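Local coordinates for proton-dependent oligopeptide transporter family protein (Xanthomonas campestris, PDB 6EI3) that probably carries short peptides across the membrane driven by protons, as a major facilitator superfamily transporter of the POT family, at residues A[24-28]-A[159-163]; A[143-147]-A[339-343]. One frame throughout, in Å; residues are numbered along the deposited sequence.

Helix 137-165 serves both contacts, one near each of its ends. In contact 2, side chains and one water link its early turns (143-147) to helix 334-357. In contact 1, its last turns (159-163) meet the start of the short helix 25-30. The segments alternate along the chain, in the order 24-28, 143-147, 159-163 and 339-343. The two contacts do not touch: their centres lie 24 Å apart and their nearest atoms about 13 Å apart. Contact 1 stays within the first half of the chain, whereas contact 2 runs between the halves, which probably correspond to the two six-helix bundles of a major facilitator superfamily fold.

Contact 1 (A[24-28]-A[159-163]); sequences ILVQF and IPLAL
Ile24 packs against Pro160 and Ile159, and Leu163 against the first turn after Ile24, in a buried apolar contact between the start of helix 25-30 and the end of helix 137-165, within the first half of the transporter. The two branches of Ile24 divide the work. Ile24 CG2 lies over the face of the proline ring, 3.6 Å from both Pro160 N and Pro160 CG. With chi1 at 56°, CG1 lies between the backbone N and the carbonyl carbon, and from there it carries Ile24 CD1 to Ile159 CG2 at 3.9 Å, the two isoleucine side chains crossing at about a right angle. Leu163 answers from the next turn. Its CG stands anti to the backbone N (chi1 -179°), which extends Leu163 CD2 across to Phe28 N at 3.8 Å and Phe28 CB at 4.1 Å, while the same methyl comes to 4.2 Å from both Ile24 CB and Gln27 CG. It therefore sits alongside the hydrogen bond from Phe28 N to Ile24 O, 2.9 Å long, that closes the turn. Helix 168-188 covers the contact further, with Ala171 and Phe172 against Ile24 and the Phe172 ring meeting that of Phe28 edge-to-face. Gln27 turns its polar end elsewhere, to a hydrogen bond between OE1 and Ser329 OG. Leu161, next to Pro160, touches bound monoacylglycerol. Pro160 has no N-H to bond the preceding turn, and the helix is kinked here. No hydrogen bond crosses between the segments, and the contact is made by van der Waals packing of the isoleucines, Leu163 and the proline ring.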
loop_
_atom_site.group_PDB
_atom_site.type_symbol
_atom_site.label_atom_id
_atom_site.label_comp_id
_atom_site.label_asym_id
_atom_site.label_seq_id
_atom_site.Cartn_x
_atom_site.Cartn_y
_atom_site.Cartn_z
ATOM N N ILE A 24 9.489 -0.796 13.282
ATOM C CA ILE A 24 10.538 -1.459 14.080
ATOM C C ILE A 24 10.600 -2.952 13.771
ATOM O O ILE A 24 11.479 -3.638 14.283
ATOM C CB ILE A 24 10.446 -1.236 15.618
ATOM C CG1 ILE A 24 9.082 -1.671 16.190
ATOM C CG2 ILE A 24 10.789 0.173 15.984
ATOM C CD1 ILE A 24 9.133 -2.328 17.564
ATOM N N LEU A 25 9.655 -3.470 12.982
ATOM C CA LEU A 25 9.556 -4.911 12.742
ATOM C C LEU A 25 10.855 -5.567 12.220
ATOM O O LEU A 25 11.293 -6.566 12.790
ATOM C CB LEU A 25 8.348 -5.256 11.827
ATOM C CG LEU A 25 8.056 -6.777 11.608
ATOM C CD1 LEU A 25 7.860 -7.511 12.961
ATOM C CD2 LEU A 25 6.784 -6.974 10.759
ATOM N N VAL A 26 11.452 -5.028 11.147
ATOM C CA VAL A 26 12.681 -5.579 10.566
ATOM C C VAL A 26 13.885 -5.456 11.538
ATOM O O VAL A 26 14.617 -6.431 11.718
ATOM C CB VAL A 26 12.947 -4.985 9.162
ATOM C CG1 VAL A 26 14.329 -5.368 8.645
ATOM C CG2 VAL A 26 11.900 -5.495 8.184
ATOM N N GLN A 27 14.072 -4.277 12.182
ATOM C CA GLN A 27 15.170 -4.095 13.128
ATOM C C GLN A 27 15.009 -5.048 14.313
ATOM O O GLN A 27 15.997 -5.609 14.781
ATOM C CB GLN A 27 15.274 -2.634 13.592
ATOM C CG GLN A 27 16.527 -2.384 14.465
ATOM C CD GLN A 27 17.230 -1.077 14.195
ATOM O OE1 GLN A 27 16.657 -0.123 13.661
ATOM N NE2 GLN A 27 18.498 -1.001 14.578
ATOM N N PHE A 28 13.767 -5.269 14.782
ATOM C CA PHE A 28 13.556 -6.247 15.843
ATOM C C PHE A 28 13.887 -7.655 15.289
ATOM O O PHE A 28 14.593 -8.419 15.944
ATOM C CB PHE A 28 12.082 -6.236 16.357
ATOM C CG PHE A 28 11.723 -7.528 17.067
ATOM C CD1 PHE A 28 12.291 -7.847 18.298
ATOM C CD2 PHE A 28 10.864 -8.451 16.475
ATOM C CE1 PHE A 28 12.009 -9.070 18.921
ATOM C CE2 PHE A 28 10.579 -9.668 17.102
ATOM C CZ PHE A 28 11.136 -9.961 18.326
ATOM N N ILE A 159 9.361 4.826 19.028
ATOM C CA ILE A 159 9.302 3.369 19.158
ATOM C C ILE A 159 10.689 2.695 18.914
ATOM O O ILE A 159 11.055 1.857 19.728
ATOM C CB ILE A 159 8.141 2.736 18.334
ATOM C CG1 ILE A 159 6.792 3.427 18.663
ATOM C CG2 ILE A 159 8.048 1.229 18.585
ATOM C CD1 ILE A 159 6.351 3.396 20.220
ATOM N N PRO A 160 11.510 3.092 17.918
ATOM C CA PRO A 160 12.854 2.492 17.790
ATOM C C PRO A 160 13.764 2.719 18.997
ATOM O O PRO A 160 14.604 1.858 19.278
ATOM C CB PRO A 160 13.399 3.130 16.511
ATOM C CG PRO A 160 12.147 3.511 15.720
ATOM C CD PRO A 160 11.255 4.034 16.806
ATOM N N LEU A 161 13.577 3.850 19.730
ATOM C CA LEU A 161 14.325 4.180 20.952
ATOM C C LEU A 161 13.849 3.281 22.093
ATOM O O LEU A 161 14.669 2.831 22.884
ATOM C CB LEU A 161 14.158 5.665 21.354
ATOM C CG LEU A 161 14.963 6.707 20.572
ATOM C CD1 LEU A 161 14.787 8.077 21.186
ATOM C CD2 LEU A 161 16.455 6.377 20.552
ATOM N N ALA A 162 12.520 3.009 22.171
ATOM C CA ALA A 162 11.970 2.060 23.151
ATOM C C ALA A 162 12.571 0.659 22.869
ATOM O O ALA A 162 12.950 -0.034 23.803
ATOM C CB ALA A 162 10.451 2.000 23.040
ATOM N N LEU A 163 12.670 0.258 21.584
ATOM C CA LEU A 163 13.255 -1.036 21.202
ATOM C C LEU A 163 14.716 -1.128 21.624
ATOM O O LEU A 163 15.113 -2.095 22.272
ATOM C CB LEU A 163 13.136 -1.290 19.669
ATOM C CG LEU A 163 13.721 -2.653 19.161
ATOM C CD1 LEU A 163 12.969 -3.869 19.742
ATOM C CD2 LEU A 163 13.776 -2.708 17.642
#

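Contact 2 (A[143-147]-A[339-343]); sequences AFYWI and VMLLI. With 78M ((2S)-2,3-dihydroxypropyl(7Z)-pentadec-7-enoate), chain N.
Met340 and Tyr145 make most of this contact, one through sulfur and the other through a hydroxyl. Met340 SD lies at the edge of the Trp146 indole, 3.7 Å from Trp146 CZ3 and 4.8 Å from the centroid of the six-membered ring, 73° off the ring normal: a Met-aromatic contact made from the side of the ring. Tyr145 points its hydroxyl at the turn from Val339 to Ile343, with Tyr145 OH 3.5 Å from both Met340 CA and Ile343 CB, while its CE1 passes Val339 CG1. A water near the plane of the phenol ring completes the first shell. It is 2.7 Å from Tyr145 OH and donates to Met340 O, also at 2.7 Å. The residue four places on from Met340 is Pro344, which has no N-H to offer that carbonyl, and the water supplies a donor instead.

With chi1 at 166° the phenol swings out from its helix toward 339-343, and Tyr145 CE2 lies 3.7 Å above the plane of the Trp146 ring, over its centre. The acyl chain of a bound monoacylglycerol runs along the outer side, touching the indole edge, Met340 CB and Leu341 CD2, so lipid borders the contact.

The axes of the two short segments stay 12.0 Å apart, at 135° between their directions, consistent with the long side chains that bridge them. The contact thus joins a first-half helix to a second-half one, and the C-terminal tail lies against it: Leu511 on Tyr145 and Ile343, Phe513 and Gln514 on Val339. The tail's sequence resembles a cleaved expression tag, and its position may bear on the auto-inhibited state. Around them, helix 400-424 packs on Val339 and Ile343, and Phe150 and Leu153 of helix 137-165 back Met340.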
loop_
_atom_site.group_PDB
_atom_site.type_symbol
_atom_site.label_atom_id
_atom_site.label_comp_id
_atom_site.label_asym_id
_atom_site.label_seq_id
_atom_site.Cartn_x
_atom_site.Cartn_y
_atom_site.Cartn_z
ATOM N N ALA A 143 -7.552 17.111 8.786
ATOM C CA ALA A 143 -7.028 16.708 10.106
ATOM C C ALA A 143 -6.384 15.301 10.026
ATOM O O ALA A 143 -5.299 15.115 10.575
ATOM C CB ALA A 143 -8.132 16.730 11.148
ATOM N N PHE A 144 -7.008 14.342 9.284
ATOM C CA PHE A 144 -6.465 12.984 9.082
ATOM C C PHE A 144 -5.066 13.060 8.446
ATOM O O PHE A 144 -4.153 12.369 8.899
ATOM C CB PHE A 144 -7.419 12.111 8.234
ATOM C CG PHE A 144 -8.591 11.443 8.940
ATOM C CD1 PHE A 144 -9.065 11.924 10.158
ATOM C CD2 PHE A 144 -9.211 10.327 8.390
ATOM C CE1 PHE A 144 -10.131 11.297 10.816
ATOM C CE2 PHE A 144 -10.283 9.708 9.041
ATOM C CZ PHE A 144 -10.742 10.206 10.248
ATOM N N TYR A 145 -4.870 13.972 7.468
ATOM C CA TYR A 145 -3.560 14.176 6.838
ATOM C C TYR A 145 -2.494 14.533 7.874
ATOM O O TYR A 145 -1.426 13.905 7.893
ATOM C CB TYR A 145 -3.647 15.260 5.748
ATOM C CG TYR A 145 -2.312 15.778 5.267
ATOM C CD1 TYR A 145 -1.573 15.079 4.315
ATOM C CD2 TYR A 145 -1.824 17.007 5.698
ATOM C CE1 TYR A 145 -0.347 15.557 3.860
ATOM C CE2 TYR A 145 -0.599 17.494 5.253
ATOM C CZ TYR A 145 0.134 16.767 4.327
ATOM O OH TYR A 145 1.332 17.248 3.865
ATOM N N TRP A 146 -2.791 15.518 8.748
ATOM C CA TRP A 146 -1.848 15.946 9.784
ATOM C C TRP A 146 -1.638 14.863 10.846
ATOM O O TRP A 146 -0.511 14.667 11.302
ATOM C CB TRP A 146 -2.257 17.289 10.412
ATOM C CG TRP A 146 -2.250 18.431 9.430
ATOM C CD1 TRP A 146 -3.340 19.066 8.900
ATOM C CD2 TRP A 146 -1.096 19.061 8.850
ATOM N NE1 TRP A 146 -2.935 20.028 7.998
ATOM C CE2 TRP A 146 -1.563 20.053 7.955
ATOM C CE3 TRP A 146 0.294 18.879 8.996
ATOM C CZ2 TRP A 146 -0.696 20.880 7.233
ATOM C CZ3 TRP A 146 1.154 19.688 8.268
ATOM C CH2 TRP A 146 0.658 20.681 7.405
ATOM N N ILE A 147 -2.716 14.141 11.197
ATOM C CA ILE A 147 -2.702 13.056 12.185
ATOM C C ILE A 147 -1.841 11.872 11.704
ATOM O O ILE A 147 -1.052 11.330 12.472
ATOM C CB ILE A 147 -4.146 12.635 12.560
ATOM C CG1 ILE A 147 -4.813 13.691 13.475
ATOM C CG2 ILE A 147 -4.159 11.255 13.205
ATOM C CD1 ILE A 147 -6.380 13.721 13.408
ATOM N N VAL A 339 6.928 14.607 3.395
ATOM C CA VAL A 339 5.594 14.700 2.794
ATOM C C VAL A 339 5.016 16.092 3.205
ATOM O O VAL A 339 4.495 16.828 2.360
ATOM C CB VAL A 339 4.641 13.551 3.251
ATOM C CG1 VAL A 339 3.178 13.863 2.893
ATOM C CG2 VAL A 339 5.054 12.202 2.668
ATOM N N MET A 340 5.129 16.442 4.499
ATOM C CA MET A 340 4.587 17.706 5.026
ATOM C C MET A 340 5.278 18.920 4.456
ATOM O O MET A 340 4.629 19.945 4.313
ATOM C CB MET A 340 4.565 17.735 6.563
ATOM C CG MET A 340 3.509 16.805 7.139
ATOM S SD MET A 340 3.384 16.817 8.943
ATOM C CE MET A 340 5.025 16.202 9.419
ATOM N N LEU A 341 6.568 18.809 4.096
ATOM C CA LEU A 341 7.282 19.918 3.468
ATOM C C LEU A 341 6.981 19.984 1.952
ATOM O O LEU A 341 6.761 21.073 1.420
ATOM C CB LEU A 341 8.813 19.778 3.666
ATOM C CG LEU A 341 9.378 20.015 5.079
ATOM C CD1 LEU A 341 10.860 19.685 5.130
ATOM C CD2 LEU A 341 9.157 21.453 5.532
ATOM N N LEU A 342 7.006 18.815 1.266
ATOM C CA LEU A 342 6.891 18.701 -0.196
ATOM C C LEU A 342 5.482 18.827 -0.752
ATOM O O LEU A 342 5.364 19.302 -1.878
ATOM C CB LEU A 342 7.573 17.431 -0.748
ATOM C CG LEU A 342 9.108 17.365 -0.545
ATOM C CD1 LEU A 342 9.648 15.970 -0.900
ATOM C CD2 LEU A 342 9.840 18.488 -1.306
ATOM N N ILE A 343 4.433 18.416 -0.015
ATOM C CA ILE A 343 3.048 18.631 -0.468
ATOM C C ILE A 343 2.849 20.177 -0.705
ATOM O O ILE A 343 2.609 20.549 -1.853
ATOM C CB ILE A 343 1.971 17.966 0.466
ATOM C CG1 ILE A 343 1.882 16.414 0.257
ATOM C CG2 ILE A 343 0.584 18.648 0.374
ATOM C CD1 ILE A 343 1.232 15.894 -1.010
HETATM O O21 78M N . 7.648 25.744 5.227
HETATM C C20 78M N . 7.197 27.029 4.817
HETATM C C18 78M N . 6.614 27.792 5.983
HETATM O O19 78M N . 5.458 27.118 6.490
HETATM C C17 78M N . 6.288 29.233 5.654
HETATM O O2 78M N . 5.167 29.201 4.737
HETATM C C1 78M N . 4.040 29.840 5.078
HETATM O O1 78M N . 3.892 30.450 6.106
HETATM C C2 78M N . 2.992 29.705 4.009
HETATM C C3 78M N . 2.130 28.454 4.143
HETATM C C4 78M N . 2.803 27.195 3.604
HETATM C C5 78M N . 2.010 25.902 3.781
HETATM C C6 78M N . 2.023 25.303 5.196
HETATM C C7 78M N . 3.345 24.730 5.619
HETATM C C8 78M N . 3.647 23.449 5.710
HETATM C C9 78M N . 4.955 22.871 6.145
HETATM C C10 78M N . 4.774 21.889 7.298
HETATM C C11 78M N . 6.071 21.409 7.921
HETATM C C12 78M N . 5.880 20.442 9.087
HETATM C C13 78M N . 7.145 20.122 9.872
HETATM C C15 78M N . 8.898 20.934 11.519
HETATM C C14 78M N . 7.555 21.194 10.877
HETATM O O HOH W 1 1.912 19.757 4.498
#